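Local coordinates for protein putative tryptophan halogenase (PDB 6Y1W) that is a putative flavin-dependent halogenase that probably uses reduced FAD to halogenate an aromatic, perhaps tryptophan-like, substrate, at residues Q85-V90 with P490-F495; G149-L154 with M159-H164; I287-S290 with D295-S298; R265-R270 with E304-G309; W124-A129 with V462-G467. One frame throughout, in Å; residues are numbered along the deposited sequence. Where two conformers were deposited one is given.

Interaction 1: residues Q85-V90 with P490-F495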
# COMPACT_ATOMS: atom_id res chain seq x y z
N GLN A 85 6.15 3.17 -33.53
CA GLN A 85 7.58 2.90 -33.74
C GLN A 85 8.25 2.36 -32.47
O GLN A 85 9.47 2.57 -32.26
CB GLN A 85 8.32 4.15 -34.26
CG GLN A 85 7.77 4.66 -35.61
CD GLN A 85 8.31 3.83 -36.77
OE1 GLN A 85 9.47 3.37 -36.74
NE2 GLN A 85 7.46 3.59 -37.77
N ALA A 86 7.50 1.62 -31.65
CA ALA A 86 7.95 1.38 -30.27
C ALA A 86 8.92 0.21 -30.16
O ALA A 86 8.90 -0.73 -30.95
CB ALA A 86 6.75 1.12 -29.35
N THR A 87 9.77 0.27 -29.12
CA THR A 87 10.63 -0.85 -28.76
C THR A 87 10.40 -1.20 -27.30
O THR A 87 9.70 -0.48 -26.57
CB THR A 87 12.13 -0.54 -29.00
OG1 THR A 87 12.54 0.51 -28.12
CG2 THR A 87 12.40 -0.09 -30.49
N PHE A 88 11.00 -2.28 -26.85
CA PHE A 88 10.86 -2.67 -25.45
C PHE A 88 11.93 -2.04 -24.57
O PHE A 88 13.06 -1.77 -25.01
CB PHE A 88 10.89 -4.20 -25.31
CG PHE A 88 9.70 -4.87 -25.91
CD1 PHE A 88 8.47 -4.91 -25.21
CD2 PHE A 88 9.75 -5.43 -27.18
CE1 PHE A 88 7.34 -5.49 -25.78
CE2 PHE A 88 8.60 -6.01 -27.75
CZ PHE A 88 7.41 -6.04 -27.05
N LYS A 89 11.56 -1.83 -23.30
CA LYS A 89 12.45 -1.24 -22.31
C LYS A 89 12.44 -2.11 -21.07
O LYS A 89 11.35 -2.41 -20.56
CB LYS A 89 11.98 0.18 -21.94
CG LYS A 89 12.80 0.81 -20.80
CD LYS A 89 12.18 2.13 -20.39
CE LYS A 89 12.88 2.66 -19.11
NZ LYS A 89 12.00 3.72 -18.44
N VAL A 90 13.62 -2.49 -20.57
CA VAL A 90 13.71 -3.24 -19.31
C VAL A 90 14.44 -2.48 -18.22
O VAL A 90 14.57 -3.00 -17.10
CB VAL A 90 14.34 -4.63 -19.51
CG1 VAL A 90 13.48 -5.48 -20.43
CG2 VAL A 90 15.77 -4.49 -20.08
N PRO A 490 15.45 -14.04 -27.26
CA PRO A 490 16.12 -13.69 -28.52
C PRO A 490 16.67 -12.28 -28.49
O PRO A 490 16.27 -11.47 -27.63
CB PRO A 490 14.99 -13.79 -29.56
CG PRO A 490 13.76 -13.36 -28.77
CD PRO A 490 13.98 -13.96 -27.37
N PRO A 491 17.53 -11.94 -29.44
CA PRO A 491 17.91 -10.53 -29.64
C PRO A 491 16.68 -9.65 -29.83
O PRO A 491 15.70 -10.04 -30.48
CB PRO A 491 18.79 -10.56 -30.90
CG PRO A 491 19.27 -12.01 -30.99
CD PRO A 491 18.16 -12.84 -30.44
N HIS A 492 16.73 -8.44 -29.23
CA HIS A 492 15.61 -7.49 -29.27
C HIS A 492 15.08 -7.29 -30.69
O HIS A 492 13.86 -7.28 -30.93
CB HIS A 492 16.10 -6.15 -28.71
CG HIS A 492 15.03 -5.15 -28.41
ND1 HIS A 492 15.33 -3.83 -28.15
CD2 HIS A 492 13.69 -5.26 -28.27
CE1 HIS A 492 14.21 -3.16 -27.91
NE2 HIS A 492 13.20 -4.01 -27.95
N ALA A 493 15.98 -7.08 -31.63
CA ALA A 493 15.59 -6.78 -33.00
C ALA A 493 14.85 -7.95 -33.62
O ALA A 493 13.90 -7.75 -34.38
CB ALA A 493 16.82 -6.46 -33.84
N GLU A 494 15.27 -9.19 -33.31
CA GLU A 494 14.57 -10.34 -33.85
C GLU A 494 13.16 -10.43 -33.28
O GLU A 494 12.20 -10.73 -34.01
CB GLU A 494 15.35 -11.62 -33.56
CG GLU A 494 16.46 -11.83 -34.56
CD GLU A 494 17.40 -12.94 -34.16
OE1 GLU A 494 18.60 -12.85 -34.52
OE2 GLU A 494 16.93 -13.91 -33.51
N PHE A 495 13.01 -10.15 -31.99
CA PHE A 495 11.68 -10.19 -31.41
C PHE A 495 10.78 -9.10 -32.01
O PHE A 495 9.63 -9.37 -32.35
CB PHE A 495 11.76 -10.07 -29.88
CG PHE A 495 10.45 -10.37 -29.24
CD1 PHE A 495 10.01 -11.69 -29.12
CD2 PHE A 495 9.62 -9.34 -28.82
CE1 PHE A 495 8.75 -11.97 -28.56
CE2 PHE A 495 8.38 -9.61 -28.28
CZ PHE A 495 7.93 -10.93 -28.14
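The backbone N-H of Phe88 is bonded to the imidazole of His492, with Phe88 N 3.0 Å from His492 NE2 and an N-H...N angle of 154°. The donor lies close to the imidazole plane, so NE2 accepts through the ring edge. The other ring nitrogen, ND1, bonds to the carbonyl of Pro260. This is consistent with a neutral imidazole that carries its proton on ND1, and the two bonds together fix the rotation of the ring. His492 reaches this far because its CG stands anti to the backbone N (chi1 -168°), carrying the ring away from the first turn of helix 492-499 and onto strand 87-89, an outer strand of the small antiparallel sheet 59-61/162-166/87-89. Thr87 crosses the imidazole almost at right angles, its CB 3.5 Å from His492 CE1, while its hydroxyl is engaged by Pro278 and His164. One turn further along the helix, Phe88 CE2 lies at the edge of the Phe495 ring, 3.6 Å from Phe495 CE2, with the ring planes inclined at 60°. Phe151 stacks on Phe88 as well. The CB of Lys89, the predicted active-site lysine, points away from the helix, and its amine is bonded to Ser348 and Thr62.

Interaction 2: residues G149-L154 with M159-H164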
# COMPACT_ATOMS: atom_id res chain seq x y z
N GLY A 149 20.92 -7.10 -24.48
CA GLY A 149 20.09 -6.67 -25.60
C GLY A 149 19.08 -7.70 -26.06
O GLY A 149 18.84 -7.83 -27.28
N ARG A 150 18.47 -8.41 -25.12
CA ARG A 150 17.53 -9.49 -25.41
C ARG A 150 16.16 -9.18 -24.83
O ARG A 150 16.03 -8.52 -23.79
CB ARG A 150 18.05 -10.81 -24.81
CG ARG A 150 19.37 -11.26 -25.40
CD ARG A 150 19.76 -12.62 -24.87
NE ARG A 150 21.00 -13.10 -25.49
CZ ARG A 150 21.06 -13.83 -26.59
NH1 ARG A 150 19.95 -14.19 -27.23
NH2 ARG A 150 22.24 -14.21 -27.07
N PHE A 151 15.10 -9.68 -25.49
CA PHE A 151 13.75 -9.51 -24.97
C PHE A 151 12.81 -10.52 -25.61
O PHE A 151 12.82 -10.68 -26.84
CB PHE A 151 13.17 -8.10 -25.22
CG PHE A 151 11.78 -7.95 -24.64
CD1 PHE A 151 11.63 -7.59 -23.30
CD2 PHE A 151 10.64 -8.28 -25.37
CE1 PHE A 151 10.38 -7.53 -22.73
CE2 PHE A 151 9.38 -8.22 -24.81
CZ PHE A 151 9.25 -7.85 -23.46
N ALA A 152 11.96 -11.12 -24.78
CA ALA A 152 10.68 -11.70 -25.19
C ALA A 152 9.79 -11.76 -23.96
O ALA A 152 10.28 -11.66 -22.84
CB ALA A 152 10.89 -13.10 -25.82
N HIS A 153 8.47 -11.90 -24.16
CA HIS A 153 7.59 -12.09 -23.01
C HIS A 153 7.86 -13.45 -22.38
O HIS A 153 8.19 -14.42 -23.07
CB HIS A 153 6.10 -12.04 -23.38
CG HIS A 153 5.70 -10.79 -24.10
ND1 HIS A 153 5.77 -10.68 -25.47
CD2 HIS A 153 5.24 -9.61 -23.64
CE1 HIS A 153 5.35 -9.48 -25.83
NE2 HIS A 153 5.03 -8.81 -24.74
N LEU A 154 7.68 -13.52 -21.07
CA LEU A 154 7.77 -14.81 -20.39
C LEU A 154 6.44 -15.18 -19.75
O LEU A 154 5.65 -14.29 -19.41
CB LEU A 154 8.87 -14.79 -19.32
CG LEU A 154 10.29 -14.86 -19.87
CD1 LEU A 154 11.34 -14.67 -18.76
CD2 LEU A 154 10.47 -16.20 -20.60
N MET A 159 8.74 -11.53 -17.31
CA MET A 159 9.62 -10.42 -17.70
C MET A 159 8.87 -9.12 -17.43
O MET A 159 7.74 -8.95 -17.91
CB MET A 159 9.98 -10.52 -19.19
CG MET A 159 11.25 -11.32 -19.51
SD MET A 159 12.76 -10.46 -19.03
CE MET A 159 12.22 -8.85 -19.43
N ASN A 160 9.47 -8.22 -16.65
CA ASN A 160 8.88 -6.92 -16.37
C ASN A 160 9.46 -5.88 -17.32
O ASN A 160 10.69 -5.82 -17.48
CB ASN A 160 9.17 -6.53 -14.92
CG ASN A 160 8.47 -7.47 -13.96
OD1 ASN A 160 7.27 -7.34 -13.75
ND2 ASN A 160 9.19 -8.47 -13.44
N TYR A 161 8.59 -5.10 -17.97
CA TYR A 161 9.07 -4.28 -19.09
C TYR A 161 8.11 -3.12 -19.33
O TYR A 161 6.98 -3.09 -18.81
CB TYR A 161 9.20 -5.10 -20.39
CG TYR A 161 7.85 -5.55 -20.93
CD1 TYR A 161 7.28 -6.77 -20.52
CD2 TYR A 161 7.14 -4.77 -21.83
CE1 TYR A 161 6.03 -7.14 -20.95
CE2 TYR A 161 5.87 -5.16 -22.29
CZ TYR A 161 5.35 -6.36 -21.86
OH TYR A 161 4.10 -6.77 -22.28
N ALA A 162 8.58 -2.16 -20.14
CA ALA A 162 7.73 -1.10 -20.66
C ALA A 162 8.22 -0.78 -22.08
O ALA A 162 8.75 -1.67 -22.75
CB ALA A 162 7.76 0.14 -19.76
N TYR A 163 8.07 0.48 -22.54
CA TYR A 163 8.28 0.80 -23.95
C TYR A 163 9.10 2.07 -24.13
O TYR A 163 9.07 2.99 -23.31
CB TYR A 163 6.95 1.05 -24.67
CG TYR A 163 5.87 0.03 -24.33
CD1 TYR A 163 5.91 -1.23 -24.88
CD2 TYR A 163 4.84 0.38 -23.48
CE1 TYR A 163 4.92 -2.18 -24.58
CE2 TYR A 163 3.83 -0.55 -23.15
CZ TYR A 163 3.87 -1.81 -23.73
OH TYR A 163 2.85 -2.67 -23.38
N HIS A 164 9.78 2.14 -25.27
CA HIS A 164 10.21 3.40 -25.85
C HIS A 164 9.26 3.68 -26.99
O HIS A 164 9.03 2.79 -27.81
CB HIS A 164 11.65 3.26 -26.38
CG HIS A 164 12.64 2.80 -25.35
ND1 HIS A 164 13.23 1.55 -25.39
CD2 HIS A 164 13.12 3.41 -24.22
CE1 HIS A 164 14.07 1.42 -24.37
NE2 HIS A 164 14.00 2.53 -23.64
O HOH W 1 6.58 -11.03 -19.69
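Tyr161 leaves the backbone toward residues 149-154, and contacts follow one another along its whole side chain. Its CB lies 3.6 Å from Phe151 CE1. At CG and CD1 the neighbour is Phe151 CZ, poised over the ring face and offset toward the rim, which makes an edge-to-face pair with the planes at 74°. Further out, Tyr161 CE1 and CZ meet His153 CD2, the CZ distance being 3.7 Å; this second ring presents its edge to the same face in an offset edge-to-face contact at 79°. Tyr161 OH ends 3.3 Å from His153 NE2, near the imidazole plane, but the firm partner of both is Glu77, whose two carboxylate oxygens are shared out, OE2 to Tyr161 OH and OE1 to His153 NE2. Phe151, His153 and Tyr161 thus form an aromatic cluster where the chain returns from the loop after helix 141-148 into strand 162-166, the middle strand of the three-stranded antiparallel sheet. The Tyr161 side chain lies about 6 Å from that of Lys89, the predicted catalytic residue. Nearer the turn, Met159 folds back on itself (chi2 -72°, with a further bend at chi3), and its CE sits 4.0 Å from Phe151 CE1. The packing is tight where Met159 CG is 3.4 Å from Leu154 CD1. Ala152 O is buried beside that same methylene, 3.5 Å from Met159 CG, with no polar partner. A water accepts from both Leu154 N, at 3.1 Å, and Met159 N, joining the two backbones where they are closest.

Interaction 3: residues I287-S290 with D295-S298. With BUD ((2S,3S)-butane-2,3-diol), chain I.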
# COMPACT_ATOMS: atom_id res chain seq x y z
N ILE A 287 19.69 16.61 -23.91
CA ILE A 287 20.50 16.95 -22.75
C ILE A 287 19.61 17.79 -21.85
O ILE A 287 18.89 18.68 -22.32
CB ILE A 287 21.83 17.66 -23.11
CG1 ILE A 287 22.63 17.93 -21.83
CG2 ILE A 287 21.64 18.98 -23.91
CD1 ILE A 287 24.14 18.13 -22.11
N VAL A 288 19.59 17.43 -20.58
CA VAL A 288 18.82 18.10 -19.55
C VAL A 288 19.83 18.85 -18.70
O VAL A 288 20.77 18.23 -18.22
CB VAL A 288 18.08 17.06 -18.70
CG1 VAL A 288 17.48 17.70 -17.43
CG2 VAL A 288 17.00 16.34 -19.54
N TYR A 289 19.64 20.15 -18.50
CA TYR A 289 20.69 20.89 -17.79
C TYR A 289 20.10 22.07 -17.03
O TYR A 289 18.92 22.38 -17.14
CB TYR A 289 21.78 21.37 -18.77
CG TYR A 289 21.30 22.38 -19.79
CD1 TYR A 289 20.67 21.98 -20.98
CD2 TYR A 289 21.53 23.74 -19.61
CE1 TYR A 289 20.23 22.90 -21.93
CE2 TYR A 289 21.11 24.67 -20.55
CZ TYR A 289 20.47 24.27 -21.69
OH TYR A 289 20.07 25.24 -22.56
N SER A 290 20.96 22.71 -16.24
CA SER A 290 20.56 23.86 -15.42
C SER A 290 21.16 25.13 -15.98
O SER A 290 22.40 25.26 -16.03
CB SER A 290 21.01 23.69 -13.97
OG SER A 290 20.67 24.88 -13.25
N ASP A 295 25.34 27.21 -20.03
CA ASP A 295 24.54 27.92 -21.02
C ASP A 295 24.19 26.98 -22.18
O ASP A 295 24.71 25.88 -22.29
CB ASP A 295 25.25 29.19 -21.52
CG ASP A 295 26.43 28.90 -22.44
OD1 ASP A 295 27.05 27.82 -22.37
OD2 ASP A 295 26.77 29.80 -23.23
N GLN A 296 23.25 27.43 -23.02
CA GLN A 296 22.74 26.58 -24.09
C GLN A 296 23.84 26.17 -25.06
O GLN A 296 23.92 25.00 -25.48
CB GLN A 296 21.62 27.31 -24.84
CG GLN A 296 21.06 26.48 -25.97
CD GLN A 296 19.98 27.19 -26.72
OE1 GLN A 296 18.80 26.91 -26.54
NE2 GLN A 296 20.37 28.12 -27.58
N ASP A 297 24.70 27.11 -25.45
CA ASP A 297 25.77 26.76 -26.37
C ASP A 297 26.66 25.64 -25.82
O ASP A 297 27.07 24.75 -26.57
CB ASP A 297 26.60 28.01 -26.67
CG ASP A 297 25.91 28.94 -27.62
OD1 ASP A 297 24.98 28.50 -28.32
OD2 ASP A 297 26.30 30.13 -27.68
N SER A 298 27.02 25.69 -24.52
CA SER A 298 27.85 24.65 -23.94
C SER A 298 27.10 23.33 -23.89
O SER A 298 27.67 22.28 -24.18
CB SER A 298 28.34 25.03 -22.55
OG SER A 298 29.02 26.27 -22.60
C1 BUD I . 27.11 22.28 -20.65
O1 BUD I . 28.75 21.19 -19.35
C2 BUD I . 27.38 21.45 -19.41
O2 BUD I . 27.10 19.21 -18.64
C3 BUD I . 26.62 20.13 -19.55
C4 BUD I . 25.14 20.36 -19.23
O HOH W 2 18.16 24.88 -24.43
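One of the butanediol pockets of this crystal lies beside the contact between Tyr289, at the end of strand 283-289, and Gln296, in the first turn of helix 296-306. Ring and chain cross obliquely: Tyr289 OH comes within 3.4 Å of both CA and CB of Gln296, and Tyr289 CE2 passes Asp295 O more loosely. The phenol oxygen and the amide are joined through a water, 2.7 Å from Tyr289 OH, which donates to Gln296 OE1 at 3.0 Å. Tyr289 can lean over the helix start because its CG sits between the backbone N and the carbonyl carbon (chi1 65°). The diol is met mainly by carbon here. Its C4 methyl touches Tyr289 CB, at 3.5 Å, and Ile287 CD1, while its C1 methyl rests on Ser298; its hydroxyl side is bonded to Asp269 and Ala271. At the helix start Asp295 OD1 accepts two hydrogen bonds from Ser298, one from OG that is unusually short as modelled, and one from Ser298 N at 3.0 Å, which comes from above the carboxylate plane. The latter is the classic N-cap bond of an aspartate, which begins helix 296-306 just after the loop from strand 283-289.

Interaction 4: residues R265-R270 with E304-G309. With BUD ((2S,3S)-butane-2,3-diol), chain I; BUD ((2S,3S)-butane-2,3-diol), chain J.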
# COMPACT_ATOMS: atom_id res chain seq x y z
N ARG A 265 19.21 5.22 -21.87
CA ARG A 265 20.49 5.64 -21.29
C ARG A 265 20.33 7.00 -20.65
O ARG A 265 19.75 7.91 -21.25
CB ARG A 265 21.59 5.65 -22.35
CG ARG A 265 23.00 5.76 -21.75
CD ARG A 265 24.04 5.58 -22.86
NE ARG A 265 24.19 6.81 -23.63
CZ ARG A 265 24.80 6.89 -24.81
NH1 ARG A 265 25.31 5.77 -25.35
NH2 ARG A 265 24.91 8.07 -25.42
N ALA A 266 20.85 7.14 -19.42
CA ALA A 266 20.87 8.40 -18.68
C ALA A 266 22.31 8.70 -18.32
O ALA A 266 22.83 8.16 -17.33
CB ALA A 266 20.02 8.30 -17.41
N ARG A 267 22.98 9.55 -19.11
CA ARG A 267 24.42 9.74 -18.98
C ARG A 267 24.68 11.10 -18.35
O ARG A 267 24.50 12.13 -19.01
CB ARG A 267 25.10 9.64 -20.34
CG ARG A 267 26.64 9.89 -20.23
CD ARG A 267 27.28 9.79 -21.63
NE ARG A 267 27.35 8.38 -22.00
CZ ARG A 267 27.78 7.96 -23.19
NH1 ARG A 267 28.15 8.85 -24.11
NH2 ARG A 267 27.86 6.65 -23.43
N ALA A 268 25.17 11.10 -17.10
CA ALA A 268 25.44 12.36 -16.42
C ALA A 268 26.68 13.03 -17.00
O ALA A 268 27.60 12.38 -17.47
CB ALA A 268 25.66 12.11 -14.93
N ASP A 269 26.67 14.37 -16.98
CA ASP A 269 27.79 15.17 -17.45
C ASP A 269 28.16 16.16 -16.34
O ASP A 269 28.00 15.84 -15.16
CB ASP A 269 27.44 15.88 -18.77
CG ASP A 269 28.68 16.26 -19.56
OD1 ASP A 269 29.32 15.35 -20.14
OD2 ASP A 269 29.03 17.47 -19.55
N ARG A 270 28.64 17.35 -16.68
CA ARG A 270 29.16 18.28 -15.66
C ARG A 270 28.05 19.01 -14.92
O ARG A 270 28.22 19.33 -13.74
CB ARG A 270 30.06 19.34 -16.31
CG ARG A 270 31.33 18.78 -16.93
CD ARG A 270 32.03 19.94 -17.70
NE ARG A 270 32.23 21.11 -16.84
CZ ARG A 270 33.20 21.22 -15.93
NH1 ARG A 270 34.09 20.24 -15.73
NH2 ARG A 270 33.27 22.33 -15.20
N GLU A 304 26.20 17.30 -28.85
CA GLU A 304 26.79 16.94 -30.14
C GLU A 304 27.93 15.95 -29.97
O GLU A 304 28.03 14.96 -30.71
CB GLU A 304 27.30 18.21 -30.85
CG GLU A 304 28.11 17.89 -32.09
CD GLU A 304 27.25 17.36 -33.21
OE1 GLU A 304 26.03 17.65 -33.18
OE2 GLU A 304 27.79 16.67 -34.11
N HIS A 305 28.79 16.17 -28.96
CA HIS A 305 29.93 15.31 -28.74
C HIS A 305 29.51 13.87 -28.45
O HIS A 305 30.22 12.93 -28.82
CB HIS A 305 30.80 15.87 -27.62
CG HIS A 305 31.94 14.98 -27.21
ND1 HIS A 305 33.10 14.86 -27.95
CD2 HIS A 305 32.10 14.19 -26.12
CE1 HIS A 305 33.92 14.02 -27.34
NE2 HIS A 305 33.34 13.60 -26.23
N ASN A 306 28.35 13.69 -27.83
CA ASN A 306 27.92 12.36 -27.44
C ASN A 306 27.02 11.68 -28.46
O ASN A 306 26.71 10.50 -28.28
CB ASN A 306 27.17 12.42 -26.09
CG ASN A 306 28.13 12.59 -24.91
OD1 ASN A 306 28.55 11.62 -24.30
ND2 ASN A 306 28.54 13.83 -24.65
N LEU A 307 26.59 12.37 -29.52
CA LEU A 307 25.69 11.78 -30.50
C LEU A 307 26.42 10.71 -31.31
O LEU A 307 27.64 10.78 -31.52
CB LEU A 307 25.12 12.83 -31.46
CG LEU A 307 24.17 13.88 -30.86
CD1 LEU A 307 23.65 14.84 -31.91
CD2 LEU A 307 22.99 13.20 -30.19
N GLN A 308 25.67 9.68 -31.67
CA GLN A 308 26.08 8.70 -32.67
C GLN A 308 25.10 8.77 -33.83
O GLN A 308 23.88 8.87 -33.61
CB GLN A 308 26.08 7.28 -32.12
CG GLN A 308 27.06 7.05 -30.99
CD GLN A 308 26.74 5.77 -30.26
OE1 GLN A 308 26.18 5.79 -29.17
NE2 GLN A 308 27.08 4.64 -30.88
N GLY A 309 25.63 8.76 -35.04
CA GLY A 309 24.82 8.85 -36.24
C GLY A 309 24.48 10.28 -36.60
O GLY A 309 24.58 11.21 -35.80
C1 BUD I . 27.11 22.28 -20.65
O1 BUD I . 28.75 21.19 -19.35
C2 BUD I . 27.38 21.45 -19.41
O2 BUD I . 27.10 19.21 -18.64
C3 BUD I . 26.62 20.13 -19.55
C4 BUD I . 25.14 20.36 -19.23
C1 BUD J . 33.47 13.22 -18.77
O1 BUD J . 32.71 15.53 -18.51
C2 BUD J . 32.34 14.18 -18.41
O2 BUD J . 31.12 15.03 -16.61
C3 BUD J . 31.94 13.97 -16.96
C4 BUD J . 31.13 12.68 -16.79
O HOH W 3 25.31 8.41 -28.43
O HOH W 4 28.52 8.10 -26.92
O HOH W 5 30.50 14.79 -22.60
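Arg265 points its guanidinium toward residues 306-308, nearly coplanar with the Gln308 amide but not in direct bonding contact: Arg265 NH1 is 3.9 Å from Gln308 OE1. A water accepts from Arg265 NH2 at 3.1 Å and lies close to both Gln308 OE1 and Asn306 O. Two residues on, Arg267 lies over one face of the Arg265 guanidinium, with Arg267 NH2 3.3 Å above the Arg265 plane. It also makes the direct bond of the contact, Arg267 NH1 to Asn306 OD1 at 2.8 Å (N-H...O 151°). The donor lies in the carbonyl plane on a lone pair, and a bend at chi3 (-76°) turns the group that way. Its NE forms a salt bridge with Glu95. Just after strand 263-268, Asp269 reaches Asn306 ND2 through another water, 2.8 Å from Asp269 OD1. Asp269 OD2 accepts from Arg270 N and, at 2.8 Å, from O2 of the butanediol that also touches Tyr289, so the carboxylate links this diol, through water, to Asn306. Asn306 OD1 is held by arginine and ND2 by Val302 O and water, which fixes which end of the amide is the oxygen, while Glu95 and the waters probably ease the closeness of the two guanidiniums.

Interaction 5: residues W124-A129 with V462-G467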
# COMPACT_ATOMS: atom_id res chain seq x y z
N TRP A 124 22.89 -10.67 0.02
CA TRP A 124 23.96 -10.22 -0.87
C TRP A 124 25.03 -9.44 -0.10
O TRP A 124 26.22 -9.64 -0.35
CB TRP A 124 23.38 -9.38 -2.01
CG TRP A 124 24.42 -8.98 -2.99
CD1 TRP A 124 24.81 -9.68 -4.10
CD2 TRP A 124 25.22 -7.79 -2.98
NE1 TRP A 124 25.80 -9.00 -4.77
CE2 TRP A 124 26.09 -7.85 -4.09
CE3 TRP A 124 25.31 -6.69 -2.12
CZ2 TRP A 124 27.01 -6.83 -4.39
CZ3 TRP A 124 26.23 -5.70 -2.41
CH2 TRP A 124 27.08 -5.78 -3.53
N LEU A 125 24.61 -8.57 0.83
CA LEU A 125 25.56 -7.78 1.63
C LEU A 125 26.46 -8.69 2.48
O LEU A 125 27.68 -8.47 2.57
CB LEU A 125 24.79 -6.80 2.52
CG LEU A 125 24.24 -5.57 1.77
CD1 LEU A 125 23.12 -4.86 2.54
CD2 LEU A 125 25.36 -4.60 1.33
N LYS A 126 25.88 -9.70 3.12
CA LYS A 126 26.68 -10.66 3.87
C LYS A 126 27.64 -11.35 2.92
O LYS A 126 28.84 -11.50 3.22
CB LYS A 126 25.77 -11.67 4.55
CG LYS A 126 26.47 -12.89 5.13
CD LYS A 126 27.00 -12.65 6.49
CE LYS A 126 27.50 -13.96 7.07
NZ LYS A 126 28.09 -13.55 8.37
N ALA A 127 27.14 -11.75 1.75
CA ALA A 127 28.01 -12.45 0.80
C ALA A 127 29.13 -11.54 0.34
O ALA A 127 30.26 -12.01 0.14
CB ALA A 127 27.20 -12.95 -0.40
N HIS A 128 28.84 -10.26 0.12
CA HIS A 128 29.88 -9.31 -0.24
C HIS A 128 30.93 -9.19 0.88
O HIS A 128 32.14 -9.17 0.61
CB HIS A 128 29.23 -7.97 -0.55
CG HIS A 128 30.15 -6.99 -1.22
ND1 HIS A 128 30.07 -5.63 -0.99
CD2 HIS A 128 31.14 -7.17 -2.11
CE1 HIS A 128 30.98 -5.02 -1.72
NE2 HIS A 128 31.65 -5.93 -2.41
N ALA A 129 30.48 -9.11 2.13
CA ALA A 129 31.44 -9.04 3.24
C ALA A 129 32.30 -10.30 3.31
O ALA A 129 33.46 -10.23 3.73
CB ALA A 129 30.72 -8.81 4.58
N VAL A 462 19.67 -12.22 10.07
CA VAL A 462 19.28 -13.55 9.64
C VAL A 462 20.29 -14.09 8.62
O VAL A 462 20.48 -15.30 8.52
CB VAL A 462 17.85 -13.54 9.06
CG1 VAL A 462 17.83 -12.93 7.67
CG2 VAL A 462 17.29 -14.95 9.02
N ALA A 463 20.96 -13.21 7.89
CA ALA A 463 21.94 -13.70 6.93
C ALA A 463 23.17 -14.25 7.64
O ALA A 463 23.93 -15.04 7.06
CB ALA A 463 22.31 -12.59 5.95
N ASP A 464 23.38 -13.89 8.91
CA ASP A 464 24.57 -14.42 9.58
C ASP A 464 24.40 -15.89 9.96
O ASP A 464 25.37 -16.52 10.41
CB ASP A 464 24.89 -13.60 10.84
CG ASP A 464 25.32 -12.19 10.53
OD1 ASP A 464 26.13 -11.97 9.59
OD2 ASP A 464 24.86 -11.27 11.23
N LEU A 465 23.21 -16.45 9.76
CA LEU A 465 22.98 -17.86 9.99
C LEU A 465 23.64 -18.72 8.92
O LEU A 465 23.83 -19.92 9.12
CB LEU A 465 21.48 -18.16 10.02
CG LEU A 465 20.70 -17.69 11.26
CD1 LEU A 465 19.21 -17.89 11.02
CD2 LEU A 465 21.13 -18.44 12.49
N MET A 466 23.92 -18.15 7.74
CA MET A 466 24.46 -18.94 6.65
C MET A 466 25.98 -18.93 6.62
O MET A 466 26.61 -17.86 6.59
CB MET A 466 23.92 -18.44 5.32
CG MET A 466 22.42 -18.64 5.25
SD MET A 466 21.82 -17.77 3.82
CE MET A 466 21.93 -19.05 2.65
N GLY A 467 26.56 -20.11 6.56
CA GLY A 467 27.98 -20.20 6.29
C GLY A 467 28.29 -19.88 4.84
O GLY A 467 27.41 -19.72 3.99
O HOH W 6 28.01 -15.71 10.06
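OD1 of the Asp464 carboxylate is held by two groups. Lys126 NZ, 2.8 Å from Asp464 OD1, approaches on the anti side and 18° out of the carboxylate plane, forming a salt bridge; His459 NE2 bonds to the same oxygen. Asp464 OD2 belongs to another interface, taking a hydrogen bond from Gln367 of the second subunit. Within helix 120-129, His128 CB lies over one face of the Trp124 indole and Trp124 CH2 over one face of the His128 imidazole; the Trp124 CB points away from 462-467. A water completes the polar end, accepting from Lys126 NZ at 2.7 Å and donating to Asp464 O at 2.8 Å, so the ammonium reaches the carboxylate directly and the carbonyl through water. The contact joins helix 120-129 to the turn-like loop that leads into helix 468-486, far from the centre of the chain, and the same loop packs against Leu38 and Gln42 of the second subunit. Lys126 departs with CG anti to the backbone N and then kinks at chi2 (85°), which carries its tail across the loop at about a right angle to Asp464. Before the kink, Lys126 CB meets Ala463 CB at 3.8 Å. Beyond it the methylenes run past Ala463 O, 3.7 Å from Lys126 CE, and past Asp464 OD1, 3.3 Å from Lys126 CD. Met466 O lies a little further from Lys126 CE, at 4.0 Å.

In the fold
From the N terminus, interaction 1 opens at 85-90 and closes only at 490-495, so the other four lie inside its loop. Interaction 5 opens next, at 124-129, and closes at 462-467; it contains interaction 2, a short-range contact within 149-164, and then interaction 4 (265-270 with 304-309), which in turn encloses interaction 3 (287-298). None cross. Interactions 1 and 2 touch, since strands 87-89 and 162-166 are neighbours in one sheet and the C-terminal helix 492-499 packs beside both. Interactions 3 and 4 share helix 296-306, the seven-stranded sheet and one butanediol. Interaction 5 lies far out, tying helix 120-129 to the loop before helix 468-486 near the second subunit.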